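PDB 5KU7: TIR-NB-LRR type resistance protein RPV1 from Vitis rotundifolia, which probably acts as an intracellular immune receptor in plant disease resistance, represented here by its TIR domain. Local coordinates for residues S69-Y72 with A73-R76; P105-R109 with K110-S114; G116-F119 with A120-E124. One frame throughout, in Å; residues are numbered along the deposited sequence.

Contact 1. Residues S69-Y72 with A73-R76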
ATOM      1  N   SER A  69      -9.265  -9.801  -5.031  1.00 38.78           N
ATOM      2  CA  SER A  69      -9.003  -9.711  -3.601  1.00 37.36           C
ATOM      3  C   SER A  69     -10.075 -10.516  -2.886  1.00 37.39           C
ATOM      4  O   SER A  69     -11.060 -10.928  -3.505  1.00 39.79           O
ATOM      5  CB  SER A  69      -8.993  -8.249  -3.133  1.00 36.63           C
ATOM      6  OG  SER A  69     -10.183  -7.582  -3.529  1.00 42.68           O
ATOM      7  N   GLU A  70      -9.896 -10.696  -1.585  1.00 38.61           N
ATOM      8  CA  GLU A  70     -10.698 -11.618  -0.781  1.00 45.37           C
ATOM      9  C   GLU A  70     -12.207 -11.543  -1.031  1.00 48.32           C
ATOM     10  O   GLU A  70     -12.884 -12.581  -1.084  1.00 41.87           O
ATOM     11  CB  GLU A  70     -10.419 -11.373   0.704  1.00 51.67           C
ATOM     12  CG  GLU A  70     -10.860 -12.510   1.626  1.00 62.03           C
ATOM     13  CD  GLU A  70     -10.809 -12.115   3.092  1.00 63.70           C
ATOM     14  OE1 GLU A  70     -10.476 -10.949   3.371  1.00 64.17           O
ATOM     15  OE2 GLU A  70     -11.081 -12.968   3.961  1.00 66.96           O
ATOM     16  N   ASN A  71     -12.727 -10.327  -1.201  1.00 47.03           N
ATOM     17  CA  ASN A  71     -14.167 -10.142  -1.279  1.00 43.87           C
ATOM     18  C   ASN A  71     -14.654  -9.625  -2.617  1.00 42.34           C
ATOM     19  O   ASN A  71     -15.746  -9.061  -2.702  1.00 37.85           O
ATOM     20  CB  ASN A  71     -14.632  -9.208  -0.173  1.00 42.60           C
ATOM     21  CG  ASN A  71     -14.302  -9.742   1.195  1.00 46.40           C
ATOM     22  OD1 ASN A  71     -14.869 -10.742   1.630  1.00 46.71           O
ATOM     23  ND2 ASN A  71     -13.380  -9.081   1.887  1.00 45.09           N
ATOM     24  N   TYR A  72     -13.838  -9.812  -3.653  1.00 34.00           N
ATOM     25  CA  TYR A  72     -14.187  -9.389  -5.008  1.00 35.40           C
ATOM     26  C   TYR A  72     -15.521  -9.985  -5.485  1.00 44.36           C
ATOM     27  O   TYR A  72     -16.374  -9.277  -6.011  1.00 43.14           O
ATOM     28  CB  TYR A  72     -13.062  -9.776  -5.960  1.00 25.73           C
ATOM     29  CG  TYR A  72     -13.202  -9.295  -7.380  1.00 33.63           C
ATOM     30  CD1 TYR A  72     -13.972 -10.003  -8.307  1.00 35.25           C
ATOM     31  CD2 TYR A  72     -12.519  -8.173  -7.816  1.00 32.01           C
ATOM     32  CE1 TYR A  72     -14.072  -9.588  -9.615  1.00 34.79           C
ATOM     33  CE2 TYR A  72     -12.622  -7.745  -9.127  1.00 32.78           C
ATOM     34  CZ  TYR A  72     -13.399  -8.458 -10.023  1.00 37.13           C
ATOM     35  OH  TYR A  72     -13.502  -8.040 -11.334  1.00 35.12           O
ATOM     36  N   ALA A  73     -15.703 -11.287  -5.291  1.00 45.20           N
ATOM     37  CA  ALA A  73     -16.918 -11.944  -5.756  1.00 41.76           C
ATOM     38  C   ALA A  73     -18.117 -11.570  -4.891  1.00 43.93           C
ATOM     39  O   ALA A  73     -19.251 -11.897  -5.238  1.00 43.00           O
ATOM     40  CB  ALA A  73     -16.735 -13.461  -5.786  1.00 37.97           C
ATOM     41  N   HIS A  74     -17.875 -10.892  -3.768  1.00 39.42           N
ATOM     42  CA  HIS A  74     -18.983 -10.465  -2.916  1.00 42.74           C
ATOM     43  C   HIS A  74     -19.642  -9.208  -3.467  1.00 50.42           C
ATOM     44  O   HIS A  74     -20.542  -8.637  -2.844  1.00 49.86           O
ATOM     45  CB  HIS A  74     -18.527 -10.208  -1.484  1.00 41.74           C
ATOM     46  CG  HIS A  74     -18.331 -11.452  -0.683  1.00 49.76           C
ATOM     47  ND1 HIS A  74     -17.202 -12.237  -0.789  1.00 49.90           N
ATOM     48  CD2 HIS A  74     -19.129 -12.062   0.224  1.00 54.59           C
ATOM     49  CE1 HIS A  74     -17.307 -13.265   0.033  1.00 53.87           C
ATOM     50  NE2 HIS A  74     -18.470 -13.185   0.656  1.00 53.99           N
ATOM     51  N   SER A  75     -19.161  -8.744  -4.611  1.00 47.48           N
ATOM     52  CA  SER A  75     -19.767  -7.583  -5.218  1.00 45.96           C
ATOM     53  C   SER A  75     -20.284  -7.964  -6.591  1.00 46.49           C
ATOM     54  O   SER A  75     -19.516  -8.339  -7.471  1.00 41.77           O
ATOM     55  CB  SER A  75     -18.773  -6.427  -5.286  1.00 44.60           C
ATOM     56  OG  SER A  75     -19.182  -5.455  -6.223  1.00 51.91           O
ATOM     57  N   ARG A  76     -21.597  -7.865  -6.762  1.00 53.45           N
ATOM     58  CA  ARG A  76     -22.227  -8.188  -8.027  1.00 50.67           C
ATOM     59  C   ARG A  76     -21.702  -7.250  -9.089  1.00 49.82           C
ATOM     60  O   ARG A  76     -21.482  -7.669 -10.229  1.00 57.96           O
ATOM     61  CB  ARG A  76     -23.752  -8.101  -7.934  1.00 53.78           C
ATOM     62  CG  ARG A  76     -24.335  -8.873  -6.778  1.00 59.13           C
ATOM     63  CD  ARG A  76     -25.844  -9.011  -6.898  1.00 66.46           C
ATOM     64  NE  ARG A  76     -26.480  -7.755  -7.274  1.00 70.48           N
ATOM     65  CZ  ARG A  76     -27.019  -6.900  -6.413  1.00 71.71           C
ATOM     66  NH1 ARG A  76     -26.989  -7.156  -5.110  1.00 72.88           N
ATOM     67  NH2 ARG A  76     -27.576  -5.781  -6.862  1.00 65.40           N
TER
HETATM   68  O   HOH W   1     -15.091 -12.794  -2.957  1.00 37.96           O

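Contact 2. Residues P105-R109 with K110-S114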
ATOM      1  N   PRO A 105      -5.092 -18.190  -6.383  1.00 52.48           N
ATOM      2  CA  PRO A 105      -5.626 -18.188  -7.751  1.00 50.35           C
ATOM      3  C   PRO A 105      -6.655 -19.305  -7.974  1.00 52.27           C
ATOM      4  O   PRO A 105      -7.635 -19.094  -8.683  1.00 52.55           O
ATOM      5  CB  PRO A 105      -4.377 -18.408  -8.616  1.00 49.67           C
ATOM      6  CG  PRO A 105      -3.249 -17.851  -7.801  1.00 47.60           C
ATOM      7  CD  PRO A 105      -3.617 -18.129  -6.359  1.00 52.25           C
ATOM      8  N   SER A 106      -6.453 -20.467  -7.360  1.00 51.94           N
ATOM      9  CA  SER A 106      -7.373 -21.584  -7.576  1.00 58.80           C
ATOM     10  C   SER A 106      -8.712 -21.370  -6.855  1.00 52.65           C
ATOM     11  O   SER A 106      -9.743 -21.895  -7.296  1.00 55.25           O
ATOM     12  CB  SER A 106      -6.735 -22.920  -7.153  1.00 62.44           C
ATOM     13  OG  SER A 106      -6.553 -23.000  -5.752  1.00 62.81           O
ATOM     14  N   HIS A 107      -8.702 -20.598  -5.767  1.00 44.01           N
ATOM     15  CA  HIS A 107      -9.953 -20.207  -5.102  1.00 44.32           C
ATOM     16  C   HIS A 107     -10.816 -19.392  -6.064  1.00 43.87           C
ATOM     17  O   HIS A 107     -12.035 -19.562  -6.124  1.00 47.12           O
ATOM     18  CB  HIS A 107      -9.690 -19.377  -3.834  1.00 36.44           C
ATOM     19  CG  HIS A 107      -9.114 -20.167  -2.698  1.00 48.63           C
ATOM     20  ND1 HIS A 107      -8.925 -19.634  -1.440  1.00 51.04           N
ATOM     21  CD2 HIS A 107      -8.683 -21.452  -2.631  1.00 52.29           C
ATOM     22  CE1 HIS A 107      -8.413 -20.557  -0.645  1.00 50.06           C
ATOM     23  NE2 HIS A 107      -8.256 -21.668  -1.343  1.00 51.90           N
ATOM     24  N   VAL A 108     -10.173 -18.520  -6.831  1.00 38.67           N
ATOM     25  CA  VAL A 108     -10.888 -17.742  -7.826  1.00 39.18           C
ATOM     26  C   VAL A 108     -11.365 -18.630  -8.940  1.00 46.82           C
ATOM     27  O   VAL A 108     -12.533 -18.597  -9.304  1.00 55.19           O
ATOM     28  CB  VAL A 108     -10.009 -16.639  -8.439  1.00 36.49           C
ATOM     29  CG1 VAL A 108     -10.810 -15.832  -9.459  1.00 40.53           C
ATOM     30  CG2 VAL A 108      -9.474 -15.739  -7.352  1.00 32.75           C
ATOM     31  N   ARG A 109     -10.458 -19.466  -9.435  1.00 49.09           N
ATOM     32  CA  ARG A 109     -10.723 -20.315 -10.587  1.00 51.91           C
ATOM     33  C   ARG A 109     -11.864 -21.269 -10.290  1.00 52.43           C
ATOM     34  O   ARG A 109     -12.696 -21.550 -11.156  1.00 54.67           O
ATOM     35  CB  ARG A 109      -9.454 -21.092 -10.974  1.00 56.22           C
ATOM     36  CG  ARG A 109      -9.492 -21.773 -12.334  1.00 62.63           C
ATOM     37  CD  ARG A 109      -8.124 -22.372 -12.710  1.00 64.44           C
ATOM     38  NE  ARG A 109      -7.678 -23.394 -11.763  1.00 72.38           N
ATOM     39  CZ  ARG A 109      -6.706 -23.219 -10.869  1.00 79.81           C
ATOM     40  NH1 ARG A 109      -6.054 -22.060 -10.798  1.00 76.52           N
ATOM     41  NH2 ARG A 109      -6.377 -24.211 -10.047  1.00 83.71           N
ATOM     42  N   LYS A 110     -11.892 -21.762  -9.059  1.00 53.42           N
ATOM     43  CA  LYS A 110     -12.839 -22.800  -8.680  1.00 56.15           C
ATOM     44  C   LYS A 110     -13.925 -22.284  -7.739  1.00 54.35           C
ATOM     45  O   LYS A 110     -14.804 -23.037  -7.348  1.00 60.04           O
ATOM     46  CB  LYS A 110     -12.100 -23.984  -8.038  1.00 59.67           C
ATOM     47  CG  LYS A 110     -11.057 -24.625  -8.966  1.00 61.83           C
ATOM     48  CD  LYS A 110     -10.489 -25.939  -8.436  1.00 68.05           C
ATOM     49  CE  LYS A 110      -9.673 -25.809  -7.166  1.00 69.27           C
ATOM     50  NZ  LYS A 110      -9.208 -27.176  -6.736  1.00 67.52           N
ATOM     51  N   GLN A 111     -13.858 -21.003  -7.381  1.00 50.18           N
ATOM     52  CA  GLN A 111     -14.797 -20.412  -6.432  1.00 52.87           C
ATOM     53  C   GLN A 111     -14.808 -21.172  -5.119  1.00 54.63           C
ATOM     54  O   GLN A 111     -15.862 -21.619  -4.665  1.00 55.12           O
ATOM     55  CB  GLN A 111     -16.209 -20.382  -7.014  1.00 53.95           C
ATOM     56  CG  GLN A 111     -16.344 -19.433  -8.169  1.00 45.73           C
ATOM     57  CD  GLN A 111     -16.198 -20.148  -9.495  1.00 47.34           C
ATOM     58  OE1 GLN A 111     -17.016 -20.992  -9.832  1.00 52.40           O
ATOM     59  NE2 GLN A 111     -15.153 -19.816 -10.252  1.00 42.99           N
ATOM     60  N   GLU A 112     -13.623 -21.345  -4.540  1.00 53.72           N
ATOM     61  CA  GLU A 112     -13.475 -21.910  -3.204  1.00 50.26           C
ATOM     62  C   GLU A 112     -13.116 -20.803  -2.223  1.00 50.85           C
ATOM     63  O   GLU A 112     -13.015 -19.636  -2.608  1.00 50.09           O
ATOM     64  CB  GLU A 112     -12.416 -23.016  -3.193  1.00 43.54           C
ATOM     65  CG  GLU A 112     -12.818 -24.232  -4.021  1.00 54.30           C
ATOM     66  CD  GLU A 112     -11.689 -25.247  -4.220  1.00 63.93           C
ATOM     67  OE1 GLU A 112     -10.541 -24.983  -3.787  1.00 66.66           O
ATOM     68  OE2 GLU A 112     -11.963 -26.325  -4.802  1.00 66.26           O
ATOM     69  N   GLY A 113     -12.954 -21.169  -0.957  1.00 50.91           N
ATOM     70  CA  GLY A 113     -12.714 -20.192   0.089  1.00 52.34           C
ATOM     71  C   GLY A 113     -13.701 -19.041   0.072  1.00 50.95           C
ATOM     72  O   GLY A 113     -14.900 -19.230  -0.132  1.00 50.50           O
ATOM     73  N   SER A 114     -13.185 -17.836   0.272  1.00 48.92           N
ATOM     74  CA  SER A 114     -14.024 -16.658   0.348  1.00 42.97           C
ATOM     75  C   SER A 114     -14.886 -16.548  -0.904  1.00 48.92           C
ATOM     76  O   SER A 114     -16.042 -16.147  -0.825  1.00 58.52           O
ATOM     77  CB  SER A 114     -13.182 -15.392   0.530  1.00 40.67           C
ATOM     78  OG  SER A 114     -12.401 -15.106  -0.619  1.00 44.33           O
TER

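Contact 3. Residues G116-F119 with A120-E124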
ATOM      1  N   GLY A 116     -16.113 -18.951  -2.756  1.00 53.18           N
ATOM      2  CA  GLY A 116     -17.215 -19.884  -2.662  1.00 58.32           C
ATOM      3  C   GLY A 116     -18.330 -19.335  -1.788  1.00 60.03           C
ATOM      4  O   GLY A 116     -19.509 -19.533  -2.081  1.00 61.00           O
ATOM      5  N   GLU A 117     -17.950 -18.659  -0.705  1.00 57.95           N
ATOM      6  CA  GLU A 117     -18.916 -18.110   0.238  1.00 58.59           C
ATOM      7  C   GLU A 117     -19.788 -17.072  -0.431  1.00 58.16           C
ATOM      8  O   GLU A 117     -20.987 -16.994  -0.166  1.00 60.62           O
ATOM      9  CB  GLU A 117     -18.210 -17.492   1.441  1.00 64.04           C
ATOM     10  CG  GLU A 117     -17.435 -18.483   2.295  1.00 70.85           C
ATOM     11  CD  GLU A 117     -16.499 -17.789   3.266  1.00 82.21           C
ATOM     12  OE1 GLU A 117     -16.621 -16.554   3.429  1.00 84.48           O
ATOM     13  OE2 GLU A 117     -15.641 -18.474   3.865  1.00 87.73           O
ATOM     14  N   ALA A 118     -19.178 -16.296  -1.322  1.00 56.19           N
ATOM     15  CA  ALA A 118     -19.886 -15.275  -2.080  1.00 53.99           C
ATOM     16  C   ALA A 118     -21.078 -15.891  -2.790  1.00 53.45           C
ATOM     17  O   ALA A 118     -22.226 -15.469  -2.607  1.00 54.30           O
ATOM     18  CB  ALA A 118     -18.948 -14.607  -3.081  1.00 52.22           C
ATOM     19  N   PHE A 119     -20.792 -16.908  -3.593  1.00 53.72           N
ATOM     20  CA  PHE A 119     -21.811 -17.587  -4.374  1.00 57.27           C
ATOM     21  C   PHE A 119     -22.904 -18.240  -3.560  1.00 63.75           C
ATOM     22  O   PHE A 119     -24.035 -18.353  -4.037  1.00 71.68           O
ATOM     23  CB  PHE A 119     -21.152 -18.624  -5.271  1.00 57.43           C
ATOM     24  CG  PHE A 119     -20.530 -18.023  -6.478  1.00 51.51           C
ATOM     25  CD1 PHE A 119     -19.300 -17.407  -6.395  1.00 49.14           C
ATOM     26  CD2 PHE A 119     -21.208 -18.010  -7.680  1.00 51.69           C
ATOM     27  CE1 PHE A 119     -18.731 -16.825  -7.500  1.00 51.83           C
ATOM     28  CE2 PHE A 119     -20.650 -17.430  -8.790  1.00 55.82           C
ATOM     29  CZ  PHE A 119     -19.405 -16.834  -8.704  1.00 52.85           C
ATOM     30  N   ALA A 120     -22.585 -18.670  -2.345  1.00 63.22           N
ATOM     31  CA  ALA A 120     -23.618 -19.220  -1.478  1.00 68.48           C
ATOM     32  C   ALA A 120     -24.735 -18.188  -1.314  1.00 68.24           C
ATOM     33  O   ALA A 120     -25.911 -18.510  -1.477  1.00 67.78           O
ATOM     34  CB  ALA A 120     -23.046 -19.615  -0.131  1.00 66.78           C
ATOM     35  N   GLY A 121     -24.353 -16.937  -1.065  1.00 63.99           N
ATOM     36  CA  GLY A 121     -25.316 -15.869  -0.872  1.00 64.21           C
ATOM     37  C   GLY A 121     -26.089 -15.498  -2.127  1.00 70.90           C
ATOM     38  O   GLY A 121     -27.191 -14.948  -2.043  1.00 80.54           O
ATOM     39  N   TYR A 122     -25.543 -15.825  -3.294  1.00 70.19           N
ATOM     40  CA  TYR A 122     -26.212 -15.487  -4.553  1.00 75.17           C
ATOM     41  C   TYR A 122     -27.315 -16.482  -4.908  1.00 84.64           C
ATOM     42  O   TYR A 122     -28.212 -16.172  -5.698  1.00 85.26           O
ATOM     43  CB  TYR A 122     -25.190 -15.418  -5.690  1.00 65.85           C
ATOM     44  CG  TYR A 122     -24.252 -14.244  -5.557  1.00 60.29           C
ATOM     45  CD1 TYR A 122     -24.689 -13.046  -5.006  1.00 59.87           C
ATOM     46  CD2 TYR A 122     -22.931 -14.338  -5.953  1.00 55.42           C
ATOM     47  CE1 TYR A 122     -23.837 -11.967  -4.869  1.00 54.92           C
ATOM     48  CE2 TYR A 122     -22.064 -13.260  -5.812  1.00 55.39           C
ATOM     49  CZ  TYR A 122     -22.528 -12.078  -5.272  1.00 53.85           C
ATOM     50  OH  TYR A 122     -21.682 -11.005  -5.136  1.00 56.24           O
ATOM     51  N   GLU A 123     -27.259 -17.657  -4.286  1.00 90.30           N
ATOM     52  CA  GLU A 123     -28.125 -18.784  -4.630  1.00 96.22           C
ATOM     53  C   GLU A 123     -29.615 -18.459  -4.648  1.00 98.56           C
ATOM     54  O   GLU A 123     -30.349 -18.943  -5.510  1.00100.32           O
ATOM     55  CB  GLU A 123     -27.876 -19.940  -3.661  1.00 98.80           C
ATOM     56  CG  GLU A 123     -26.552 -20.643  -3.887  1.00100.10           C
ATOM     57  CD  GLU A 123     -26.477 -21.340  -5.234  1.00102.48           C
ATOM     58  OE1 GLU A 123     -27.535 -21.534  -5.877  1.00100.26           O
ATOM     59  OE2 GLU A 123     -25.349 -21.681  -5.655  1.00104.23           O
ATOM     60  N   GLU A 124     -30.062 -17.644  -3.700  1.00 98.02           N
ATOM     61  CA  GLU A 124     -31.494 -17.468  -3.501  1.00102.69           C
ATOM     62  C   GLU A 124     -32.111 -16.348  -4.338  1.00 98.41           C
ATOM     63  O   GLU A 124     -33.278 -16.430  -4.700  1.00 99.15           O
ATOM     64  CB  GLU A 124     -31.786 -17.217  -2.021  1.00108.82           C
ATOM     65  CG  GLU A 124     -31.255 -15.896  -1.495  1.00111.75           C
ATOM     66  CD  GLU A 124     -31.666 -15.638  -0.057  1.00117.38           C
ATOM     67  OE1 GLU A 124     -32.231 -16.555   0.582  1.00116.99           O
ATOM     68  OE2 GLU A 124     -31.428 -14.514   0.432  1.00120.53           O
TER

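Contact 1. Residues S69-Y72 with A73-R76
Tyr72 and Ala73 form the inner half of this compact winding of chain, while Asn71 and His74 meet on its outer side. The segment links strand 61-68 to helix 76-91 of the TIR domain and illustrates how a strand-to-helix connection can be built from successive tight turns. A type I turn from Ser69 to Tyr72 comes first. His74 N then bonds Asn71 O at 3.0 Å, and Ser75 N bonds Tyr72 O at 3.2 Å, each donor lying three residues beyond its acceptor. In Tyr72, CG is anti to the backbone N and beside the carbonyl carbon (chi1 -174°), and Ala73 N lies at the ring edge, near its plane. The Tyr72 hydroxyl bonds Ser13 OG, and the ring meets Phe68 edge-to-face. Ala73 packs its methyl against Phe115 and Ala118 of helix 113-122.

On the outer side, the carboxamide of Asn71 points its oxygen at the imidazole of His74. Asn71 OD1 sits over one ring face, 3.7 Å from His74 ND1, with amide and ring planes 73° apart. This is a packing contact, and the histidine nitrogen has its polar partner elsewhere: one water lies 3.1 Å from His74 ND1. The same water donates to Glu70 O at 2.9 Å and accepts a weak bond from Ala73 N at 2.8 Å, so it joins three residues of the winding. Beyond them, Ser75 is the N-cap of the next helix, with OG bonded to Cys78 N.

Backbone bonds thus set the curl, while the water gives polar atoms on both sides of the Tyr72-Ala73 junction a common partner, which probably helps to hold the imidazole at its observed rotation.

Contact 2. Residues P105-R109 with K110-S114
Val108 O is gripped twice by Gln111, once by the side-chain amide and once, weakly, by the backbone. The arrangement is a Schellman motif closing helix 105-110, a textbook solution to ending a helix while turning the chain sharply. Gln111 is its C-prime residue, with the expected positive phi of 56°. The weak backbone bond, Gln111 N to Val108 O at 3.4 Å, is the inner of the two defining bonds. The outer one is firmer: Glu112 N reaches His107 O at 2.9 Å, in the carbonyl plane and on a lone pair.

The glutamine amide reinforces this closure. A bend in its chain at chi2 (96°) brings NE2 back over the helix end, 3.0 Å from Val108 O, with the donor only slightly tilted from the carbonyl plane. NE2 also bonds Thr138 OG1, while OE1 accepts from Arg134 NE, so both ends of the amide are tied to helix 130-141 and its rotation is fixed.

One residue before the C-prime position, Lys110 N still bonds Ser106 O, four residues back, at 2.8 Å. The lysine side chain runs past Ser106, its CE 4.1 Å from Ser106 CB, before NZ forms a long salt bridge of 3.5 Å with Glu112 OE2. That carboxylate belongs to a side chain crossing His107 at about a right angle. His107 and Glu112 occupy the C3 and C'' positions, whose side chains commonly meet in this motif, usually through apolar groups; here Glu112 CB and His107 CD2 make the touch. Beyond them the chain turns under the imidazole at Gly113, which also has positive phi: its CA lies over one face of the His107 ring, 4.1 Å from ND1.

Contact 3. Residues G116-F119 with A120-E124
Tyr122 turns the edge of its ring toward the face of Phe119, three residues earlier on helix 113-122. The pair is T-shaped, an intrahelical edge-to-face stack with planes 80° apart and ring centroids separated by 5.9 Å. The closest ring carbons are Phe119 CD2 and Tyr122 CD2, at 4.4 Å. In Tyr122, CG is anti to the carbonyl carbon (chi1 -69°), which lays the ring back along the preceding turn. One of its own faces therefore comes down over Ala118 O, offset toward the rim, with Tyr122 CD2 3.6 Å from that oxygen. The same ring touches the methyl of Ala118 through CE2.

The helix illustrates how hydrogen bonding changes as a helix approaches its C-terminal end. Ala120 N makes a sound bond to Gly116 O, four residues back, at 3.2 Å, with a weak second bond to Glu117 O. From Gly121 on, the bond to the fourth residue back is weak too. Gly121 N lies 3.0 Å from Ala118 O but also leans on Glu117 O; Tyr122 N is 3.0 Å from Phe119 O while keeping a longer link to Ala118 O. All four of these bonds are weak, and for both donors the acceptor three residues back has become the nearer one, a shift toward 3-10 geometry.

Both aromatic side chains are buried, against helices 130-141 and 76-91. Phe119 makes a cation-pi contact with Arg134 and packs on Leu137; Tyr122 meets Trp133 and sends its hydroxyl to Ala73 O, joining the helix to the loop before helix 76-91. Glu123 takes a different course: its chain bends at chi2 (-65°) and folds back toward the preceding turn, bringing CG to 3.4 Å from Phe119 O, the carbonyl that also accepts a weak bond from Glu123 N.

In the fold
The three contacts touch pairwise on the same side of the centre of the TIR domain, whose core is a parallel five-stranded sheet. The centre of contact 1 is about 11 Å from those of contacts 2 and 3, themselves about 13 Å apart. It makes probable hydrogen bonds of 2.6 Å to both, Glu70 O with Ser114 OG and Ala73 O with Tyr122 OH, fastening helix 113-122 to the 69-76 loop at two points. Contacts 2 and 3 meet through Gln111 CG and Phe119 CE1, 3.6 Å apart, and both reach Arg134. Malonic acid, which may come from the crystallisation medium, is bound by Arg15, Gly16, Glu17 and Arg20, about 5 Å from the Ser75 side chain.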